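Local coordinates for PPC domain-containing protein (Pyrococcus horikoshii, PDB 2DT4), which is of unknown function but belongs to the plant- and prokaryote-conserved (PPC) domain family and assembles as a trimer, at residues Y53-E56 / E57-E60. Residues are numbered along the deposited sequence; the frame is centred on the assembly and turned at random.
Sequences YFLE and EKKE
The ring of Phe54 overlaps the backbone of Lys59 and Glu60 in the beta hairpin that joins strand 49-55 to strand 60-65, with a G1 beta bulge closing its turn. With chi1 of Phe54 at -166°, its CG lies opposite the backbone N and the ring is carried obliquely across the returning chain. Phe54 CE1 comes to 3.5 Å from Glu60 N, and Phe54 CZ lies near Lys59 C. Beyond the turn the same ring meets Tyr61 edge to face. Replacing this ring by an alanine side chain is likely to leave the Lys59-Glu60 peptide without its hydrophobic cover and Tyr61 without its aromatic partner. Leu55 and Glu60 form the last antiparallel hydrogen-bonded pair, held by a nearly straight bond of 2.9 Å from Leu55 N to Glu60 O; the return bond, Glu60 N to Leu55 O, is weak at 3.5 Å. Lys59 takes the left-handed conformation (phi 53°) of the first bulge position, so that it and Glu60 both face Leu55. Inside the turn, Lys58 N makes another weak bond to Leu55 O. The hairpin tip is at the surface near the second subunit, whose Lys47 takes Glu56 OE2 in a salt bridge, while Lys59 NZ bonds to Lys132 O of its own chain. Leu55 and Lys58 run side by side in the same direction, and the bent lysine chain brings Lys58 NZ to 3.8 Å from Leu55 CD1.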
# COMPACT_ATOMS: atom_id res chain seq x y z
N TYR A 53 0.73 -1.83 -18.91
CA TYR A 53 2.13 -2.22 -18.80
C TYR A 53 2.90 -1.36 -19.79
O TYR A 53 2.59 -1.38 -21.00
CB TYR A 53 2.28 -3.69 -19.16
CG TYR A 53 3.70 -4.16 -19.16
CD1 TYR A 53 4.32 -4.62 -18.00
CD2 TYR A 53 4.42 -4.16 -20.34
CE1 TYR A 53 5.64 -5.05 -18.02
CE2 TYR A 53 5.70 -4.58 -20.38
CZ TYR A 53 6.33 -5.03 -19.20
OH TYR A 53 7.63 -5.45 -19.33
N PHE A 54 3.86 -0.57 -19.34
CA PHE A 54 4.52 0.38 -20.24
C PHE A 54 5.50 -0.36 -21.16
O PHE A 54 6.29 -1.18 -20.70
CB PHE A 54 5.25 1.47 -19.47
CG PHE A 54 5.66 2.64 -20.30
CD1 PHE A 54 4.73 3.51 -20.79
CD2 PHE A 54 6.99 2.87 -20.53
CE1 PHE A 54 5.12 4.62 -21.55
CE2 PHE A 54 7.39 3.96 -21.28
CZ PHE A 54 6.45 4.82 -21.76
N LEU A 55 5.44 -0.00 -22.45
CA LEU A 55 6.34 -0.53 -23.46
C LEU A 55 7.34 0.55 -23.82
O LEU A 55 7.03 1.49 -24.54
CB LEU A 55 5.54 -0.97 -24.70
CG LEU A 55 4.51 -2.08 -24.50
CD1 LEU A 55 3.73 -2.22 -25.81
CD2 LEU A 55 5.18 -3.37 -24.13
N GLU A 56 8.53 0.40 -23.29
CA GLU A 56 9.56 1.43 -23.35
C GLU A 56 9.95 1.72 -24.79
O GLU A 56 10.13 2.89 -25.17
CB GLU A 56 10.77 0.96 -22.53
CG GLU A 56 11.82 2.02 -22.32
CD GLU A 56 13.00 1.52 -21.50
OE1 GLU A 56 14.11 2.04 -21.72
OE2 GLU A 56 12.85 0.62 -20.64
N GLU A 57 10.06 0.68 -25.60
CA GLU A 57 10.44 0.87 -27.00
C GLU A 57 9.38 1.65 -27.79
O GLU A 57 9.74 2.44 -28.66
CB GLU A 57 10.74 -0.49 -27.67
CG GLU A 57 11.94 -1.22 -27.09
CD GLU A 57 12.03 -2.69 -27.52
OE1 GLU A 57 11.07 -3.46 -27.27
OE2 GLU A 57 13.06 -3.09 -28.11
N LYS A 58 8.11 1.45 -27.47
CA LYS A 58 6.99 2.14 -28.12
C LYS A 58 6.60 3.45 -27.45
O LYS A 58 5.79 4.19 -27.99
CB LYS A 58 5.74 1.25 -28.16
CG LYS A 58 5.96 -0.11 -28.81
CD LYS A 58 4.81 -0.49 -29.72
CE LYS A 58 4.89 -1.97 -30.13
NZ LYS A 58 3.74 -2.78 -29.56
N LYS A 59 7.16 3.73 -26.27
CA LYS A 59 6.80 4.93 -25.50
C LYS A 59 5.29 5.07 -25.27
O LYS A 59 4.74 6.16 -25.32
CB LYS A 59 7.39 6.19 -26.17
CG LYS A 59 8.89 6.13 -26.30
CD LYS A 59 9.48 7.43 -26.86
CE LYS A 59 10.99 7.39 -26.80
NZ LYS A 59 11.60 8.76 -26.90
N GLU A 60 4.62 3.95 -24.98
CA GLU A 60 3.21 3.96 -24.64
C GLU A 60 2.86 2.73 -23.83
O GLU A 60 3.63 1.80 -23.78
CB GLU A 60 2.34 4.03 -25.91
CG GLU A 60 2.29 2.79 -26.77
CD GLU A 60 1.42 2.99 -28.01
OE1 GLU A 60 0.56 2.12 -28.30
OE2 GLU A 60 1.57 4.03 -28.68